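Long-range contacts in uncharacterized protein Sortase B (Clostridium perfringens, PDB 5YFK), which probably acts as a cysteine transpeptidase of the sortase B class, cleaving a sorting signal on surface proteins and joining them to the cell wall: residues S93-S98 with V109-N114; F153-E158 with S188-D193. The protein carries 1 engineered substitution. All blocks are in the same frame, centred on the assembly; numbering follows the deposited sequence.

Contact 1 (S93-S98 with V109-N114)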
loop_
_atom_site.group_PDB
_atom_site.type_symbol
_atom_site.label_atom_id
_atom_site.label_comp_id
_atom_site.label_asym_id
_atom_site.label_seq_id
_atom_site.Cartn_x
_atom_site.Cartn_y
_atom_site.Cartn_z
ATOM N N SER A 93 5.373 -7.862 -7.549
ATOM C CA SER A 93 4.961 -6.482 -7.729
ATOM C C SER A 93 4.218 -6.025 -6.484
ATOM O O SER A 93 3.817 -6.845 -5.640
ATOM C CB SER A 93 4.072 -6.328 -8.970
ATOM O OG SER A 93 4.722 -6.822 -10.133
ATOM N N ILE A 94 4.040 -4.715 -6.359
ATOM C CA ILE A 94 3.100 -4.206 -5.345
ATOM C C ILE A 94 1.704 -4.198 -5.957
ATOM O O ILE A 94 1.522 -3.724 -7.093
ATOM C CB ILE A 94 3.461 -2.789 -4.923
ATOM C CG1 ILE A 94 4.933 -2.710 -4.514
ATOM C CG2 ILE A 94 2.549 -2.328 -3.784
ATOM C CD1 ILE A 94 5.391 -3.711 -3.476
ATOM N N PHE A 95 0.757 -4.855 -5.293
ATOM C CA PHE A 95 -0.579 -5.010 -5.881
ATOM C C PHE A 95 -1.720 -4.741 -4.934
ATOM O O PHE A 95 -1.660 -5.020 -3.733
ATOM C CB PHE A 95 -0.741 -6.383 -6.555
ATOM C CG PHE A 95 -0.617 -7.551 -5.622
ATOM C CD1 PHE A 95 0.607 -8.121 -5.363
ATOM C CD2 PHE A 95 -1.739 -8.100 -5.024
ATOM C CE1 PHE A 95 0.726 -9.158 -4.449
ATOM C CE2 PHE A 95 -1.635 -9.187 -4.178
ATOM C CZ PHE A 95 -0.408 -9.773 -3.965
ATOM N N VAL A 96 -2.767 -4.165 -5.508
ATOM C CA VAL A 96 -4.011 -3.913 -4.799
ATOM C C VAL A 96 -4.904 -5.154 -4.869
ATOM O O VAL A 96 -4.883 -5.927 -5.845
ATOM C CB VAL A 96 -4.747 -2.645 -5.316
ATOM C CG1 VAL A 96 -4.956 -2.702 -6.816
ATOM C CG2 VAL A 96 -6.065 -2.434 -4.576
ATOM N N ASP A 97 -5.606 -5.393 -3.776
ATOM C CA ASP A 97 -6.499 -6.535 -3.667
ATOM C C ASP A 97 -7.358 -6.684 -4.908
ATOM O O ASP A 97 -7.964 -5.710 -5.368
ATOM C CB ASP A 97 -7.412 -6.350 -2.459
ATOM C CG ASP A 97 -8.102 -7.637 -2.040
ATOM O OD1 ASP A 97 -7.642 -8.287 -1.074
ATOM O OD2 ASP A 97 -9.014 -8.071 -2.760
ATOM N N SER A 98 -7.434 -7.912 -5.433
ATOM C CA SER A 98 -8.177 -8.154 -6.686
ATOM C C SER A 98 -9.677 -7.861 -6.554
ATOM O O SER A 98 -10.308 -7.502 -7.541
ATOM C CB SER A 98 -7.992 -9.606 -7.131
ATOM O OG SER A 98 -8.464 -10.489 -6.120
ATOM N N VAL A 109 -6.701 -1.918 -0.207
ATOM C CA VAL A 109 -5.799 -2.870 0.421
ATOM C C VAL A 109 -4.705 -3.251 -0.528
ATOM O O VAL A 109 -4.967 -3.697 -1.652
ATOM C CB VAL A 109 -6.554 -4.136 0.874
ATOM C CG1 VAL A 109 -5.589 -5.192 1.388
ATOM C CG2 VAL A 109 -7.570 -3.770 1.936
ATOM N N VAL A 110 -3.461 -3.058 -0.083
ATOM C CA VAL A 110 -2.321 -3.213 -0.953
ATOM C C VAL A 110 -1.320 -4.177 -0.308
ATOM O O VAL A 110 -1.026 -4.057 0.891
ATOM C CB VAL A 110 -1.654 -1.840 -1.236
ATOM C CG1 VAL A 110 -0.440 -1.971 -2.128
ATOM C CG2 VAL A 110 -2.664 -0.878 -1.837
ATOM N N TYR A 111 -0.754 -5.055 -1.138
ATOM C CA TYR A 111 0.172 -6.110 -0.715
ATOM C C TYR A 111 1.516 -5.936 -1.386
ATOM O O TYR A 111 1.624 -5.479 -2.547
ATOM C CB TYR A 111 -0.360 -7.491 -1.094
ATOM C CG TYR A 111 -1.721 -7.834 -0.580
ATOM C CD1 TYR A 111 -2.862 -7.452 -1.270
ATOM C CD2 TYR A 111 -1.875 -8.530 0.613
ATOM C CE1 TYR A 111 -4.115 -7.792 -0.797
ATOM C CE2 TYR A 111 -3.125 -8.712 1.175
ATOM C CZ TYR A 111 -4.231 -8.401 0.425
ATOM O OH TYR A 111 -5.466 -8.690 0.902
ATOM N N GLY A 112 2.544 -6.413 -0.706
ATOM C CA GLY A 112 3.845 -6.627 -1.330
ATOM C C GLY A 112 4.727 -7.523 -0.496
ATOM O O GLY A 112 4.505 -7.676 0.696
ATOM N N HIS A 113 5.719 -8.117 -1.144
ATOM C CA HIS A 113 6.670 -9.013 -0.508
ATOM C C HIS A 113 7.556 -8.268 0.498
ATOM O O HIS A 113 7.882 -7.086 0.305
ATOM C CB HIS A 113 7.577 -9.658 -1.561
ATOM C CG HIS A 113 6.985 -10.865 -2.224
ATOM N ND1 HIS A 113 6.597 -11.982 -1.517
ATOM C CD2 HIS A 113 6.905 -11.207 -3.533
ATOM C CE1 HIS A 113 6.280 -12.949 -2.363
ATOM N NE2 HIS A 113 6.388 -12.477 -3.589
ATOM N N ASN A 114 8.035 -9.021 1.496
ATOM C CA ASN A 114 9.174 -8.630 2.301
ATOM C C ASN A 114 10.190 -9.747 2.257
ATOM O O ASN A 114 10.028 -10.750 2.936
ATOM C CB ASN A 114 8.731 -8.374 3.737
ATOM C CG ASN A 114 9.897 -8.313 4.717
ATOM O OD1 ASN A 114 11.046 -8.070 4.327
ATOM N ND2 ASN A 114 9.577 -8.380 5.999
HETATM O O HOH W 1 6.101 -7.661 -4.042
#
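Asp97 OD1 accepts a hydrogen bond from Tyr111 OH, 3.0 Å away. It uses its anti lone pair, and the two side chains run side by side, with carboxylate and ring planes 44° apart. The aspartate CG is anti to its backbone N (chi1 -164°), and this sets OD1 at the edge of the Tyr111 ring, near its plane. OD1 also receives a weak hydrogen bond from Asn76, and Glu99 N binds OD2, so both oxygens are held. The backbones pair as antiparallel strands. Phe95 and Tyr111 form a hydrogen-bonded pair, with Tyr111 N to Phe95 O at 2.7 Å and Phe95 N to Tyr111 O at 2.9 Å. Asp97 N adds a third bond, to Val109 O. On the face carrying Phe95 and Tyr111, Tyr111 CB sits over the Phe95 ring, 3.9 Å from its centroid, a CH-pi contact. The two rings are roughly parallel but barely overlap. On the face of Val96 and Val110, Ile94 CG2 and Val110 CG1 press together at 3.4 Å, tighter than usual. Past the strands, a water links Ser93 O to His113 N. This is a beta hairpin of the sortase fold, and the chain runs from its second strand through Gly112 to His113, the predicted catalytic histidine.

Contact 2 (F153-E158 with S188-D193)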
loop_
_atom_site.group_PDB
_atom_site.type_symbol
_atom_site.label_atom_id
_atom_site.label_comp_id
_atom_site.label_asym_id
_atom_site.label_seq_id
_atom_site.Cartn_x
_atom_site.Cartn_y
_atom_site.Cartn_z
ATOM N N PHE A 153 -2.138 5.586 11.067
ATOM C CA PHE A 153 -2.680 5.633 12.439
ATOM C C PHE A 153 -2.547 4.282 13.167
ATOM O O PHE A 153 -2.812 4.177 14.367
ATOM C CB PHE A 153 -4.129 6.156 12.444
ATOM C CG PHE A 153 -5.127 5.242 11.802
ATOM C CD1 PHE A 153 -5.695 4.206 12.518
ATOM C CD2 PHE A 153 -5.357 5.309 10.420
ATOM C CE1 PHE A 153 -6.519 3.285 11.899
ATOM C CE2 PHE A 153 -6.275 4.470 9.822
ATOM C CZ PHE A 153 -6.908 3.489 10.580
ATOM N N SER A 154 -2.291 3.225 12.410
ATOM C CA SER A 154 -2.186 1.881 13.018
ATOM C C SER A 154 -1.015 1.117 12.439
ATOM O O SER A 154 -0.847 1.063 11.229
ATOM C CB SER A 154 -3.462 1.079 12.808
ATOM O OG SER A 154 -3.343 -0.205 13.421
ATOM N N VAL A 155 -0.278 0.413 13.292
ATOM C CA VAL A 155 0.699 -0.561 12.843
ATOM C C VAL A 155 0.617 -1.785 13.764
ATOM O O VAL A 155 0.410 -1.653 14.964
ATOM C CB VAL A 155 2.162 -0.026 12.875
ATOM C CG1 VAL A 155 2.551 0.442 14.284
ATOM C CG2 VAL A 155 3.128 -1.097 12.414
ATOM N N TYR A 156 0.567 -2.961 13.163
ATOM C CA TYR A 156 0.504 -4.208 13.927
ATOM C C TYR A 156 1.012 -5.419 13.163
ATOM O O TYR A 156 1.153 -5.392 11.935
ATOM C CB TYR A 156 -0.919 -4.448 14.482
ATOM C CG TYR A 156 -2.011 -4.627 13.448
ATOM C CD1 TYR A 156 -2.694 -3.521 12.923
ATOM C CD2 TYR A 156 -2.349 -5.893 12.975
ATOM C CE1 TYR A 156 -3.680 -3.674 11.974
ATOM C CE2 TYR A 156 -3.404 -6.068 12.096
ATOM C CZ TYR A 156 -4.016 -4.959 11.546
ATOM O OH TYR A 156 -5.009 -5.115 10.611
ATOM N N GLN A 157 1.207 -6.531 13.873
ATOM C CA GLN A 157 1.462 -7.769 13.167
ATOM C C GLN A 157 0.678 -8.889 13.805
ATOM O O GLN A 157 0.323 -8.839 14.994
ATOM C CB GLN A 157 2.959 -8.099 13.075
ATOM C CG GLN A 157 3.726 -8.070 14.375
ATOM C CD GLN A 157 5.217 -8.384 14.201
ATOM O OE1 GLN A 157 5.780 -8.280 13.107
ATOM N NE2 GLN A 157 5.809 -8.905 15.243
ATOM N N GLU A 158 0.335 -9.865 12.997
ATOM C CA GLU A 158 -0.374 -11.013 13.529
ATOM C C GLU A 158 -0.283 -12.143 12.564
ATOM O O GLU A 158 0.274 -12.017 11.494
ATOM C CB GLU A 158 -1.852 -10.675 13.806
ATOM C CG GLU A 158 -2.617 -10.168 12.598
ATOM C CD GLU A 158 -4.079 -9.820 12.910
ATOM O OE1 GLU A 158 -4.986 -10.319 12.214
ATOM O OE2 GLU A 158 -4.344 -9.148 13.925
ATOM N N SER A 188 -3.355 -1.191 17.012
ATOM C CA SER A 188 -2.078 -0.534 16.782
ATOM C C SER A 188 -1.179 -0.641 18.007
ATOM O O SER A 188 -1.642 -0.476 19.144
ATOM C CB SER A 188 -2.240 0.935 16.411
ATOM O OG SER A 188 -0.992 1.481 16.003
ATOM N N LEU A 189 0.091 -0.914 17.746
ATOM C CA LEU A 189 1.163 -0.786 18.743
ATOM C C LEU A 189 1.233 0.622 19.304
ATOM O O LEU A 189 1.526 0.799 20.496
ATOM C CB LEU A 189 2.494 -1.130 18.081
ATOM C CG LEU A 189 2.606 -2.578 17.625
ATOM C CD1 LEU A 189 3.770 -2.729 16.665
ATOM C CD2 LEU A 189 2.777 -3.527 18.801
ATOM N N PHE A 190 0.894 1.610 18.465
ATOM C CA PHE A 190 1.129 3.031 18.748
ATOM C C PHE A 190 -0.109 3.860 18.398
ATOM O O PHE A 190 -0.723 3.670 17.342
ATOM C CB PHE A 190 2.347 3.580 17.972
ATOM C CG PHE A 190 3.584 2.736 18.083
ATOM C CD1 PHE A 190 4.135 2.438 19.305
ATOM C CD2 PHE A 190 4.198 2.223 16.942
ATOM C CE1 PHE A 190 5.240 1.613 19.412
ATOM C CE2 PHE A 190 5.258 1.353 17.044
ATOM C CZ PHE A 190 5.811 1.077 18.284
ATOM N N LYS A 191 -0.415 4.836 19.250
ATOM C CA LYS A 191 -1.564 5.723 19.053
ATOM C C LYS A 191 -1.134 7.019 18.356
ATOM O O LYS A 191 -0.106 7.593 18.691
ATOM C CB LYS A 191 -2.211 6.015 20.406
ATOM C CG LYS A 191 -3.188 7.179 20.418
ATOM C CD LYS A 191 -4.609 6.717 20.157
ATOM C CE LYS A 191 -5.479 7.890 19.732
ATOM N NZ LYS A 191 -6.840 7.437 19.349
ATOM N N ARG A 192 -1.803 7.348 17.253
ATOM C CA ARG A 192 -1.634 8.638 16.588
ATOM C C ARG A 192 -2.616 9.662 17.142
ATOM O O ARG A 192 -3.843 9.512 17.009
ATOM C CB ARG A 192 -1.850 8.508 15.074
ATOM C CG ARG A 192 -1.511 9.773 14.297
ATOM C CD ARG A 192 -0.019 9.938 14.083
ATOM N NE ARG A 192 0.514 8.967 13.131
ATOM C CZ ARG A 192 1.803 8.700 12.992
ATOM N NH1 ARG A 192 2.206 7.841 12.069
ATOM N NH2 ARG A 192 2.702 9.302 13.776
ATOM N N ASP A 193 -2.069 10.704 17.762
ATOM C CA ASP A 193 -2.885 11.706 18.421
ATOM C C ASP A 193 -3.586 12.599 17.403
ATOM O O ASP A 193 -2.978 13.027 16.420
ATOM C CB ASP A 193 -2.016 12.577 19.335
ATOM C CG ASP A 193 -1.441 11.810 20.507
ATOM O OD1 ASP A 193 -1.970 10.731 20.857
ATOM O OD2 ASP A 193 -0.529 12.358 21.161
HETATM O O HOH W 2 -3.820 5.371 16.451
#
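Phe153 meets the loop 188-193 mainly through its backbone. Phe153 O accepts a hydrogen bond from a water at 2.6 Å, and the same water accepts one from Arg192 N. Beside this bridge, Arg192 CB packs against Phe153 CA at 4.0 Å. The arginine chain folds back so that NE binds Ile152 O, and its guanidinium makes a cation-pi contact with Phe133.

Ser154 comes next, with Ser154 OG 3.4 Å from Ser188 CB. This hydroxyl is hydrogen-bonded to Gln184 O, near the end of helix 174-186. Phe153 and Ser154 share Val221 as their partner on strand 216-225, a classic beta bulge.

Val155 carries the two direct hydrogen bonds. Val155 N donates to Ser188 OG at 3.0 Å, with an N-H...O angle of 158°. Val155 O accepts from Leu189 N at 2.9 Å. With chi1 at -171° the Ser188 hydroxyl points away from its own amide and lies against the strand. Ser188 OG donates in turn to Phe190 O at 2.6 Å, so one hydroxyl ties the strand to the loop and also braces the loop. On the side chain of Val155, Val155 CG1 reaches Phe190 CD2 at 3.6 Å, approaching the ring obliquely. Leu189 CB covers one face of that ring, and Phe133 of helix 130-135 also meets the ring. The contact fastens the loop after helix 174-186 to the bulged part of strand 146-159 in the sortase beta fold.

Both segments of contact 1 precede those of contact 2 in the sequence, and all four belong to the sortase domain. The contact centres are 20 Å apart and their nearest atoms about 8 Å apart, so they do not touch. Strands of one mixed sheet take part in both. Its order runs 94-96, 107-111, 203-210, 216-225, 146-159, so strands 203-210 and 216-225 stand between the two contacts. These two strands carry Ser209, the engineered replacement of the predicted catalytic cysteine, and Arg217, the predicted transition state stabilizer. Contact 1 contributes His113 to this predicted site. Contact 2 lies farther out, where the loop after helix 174-186 bonds to the backbone of strand 146-159.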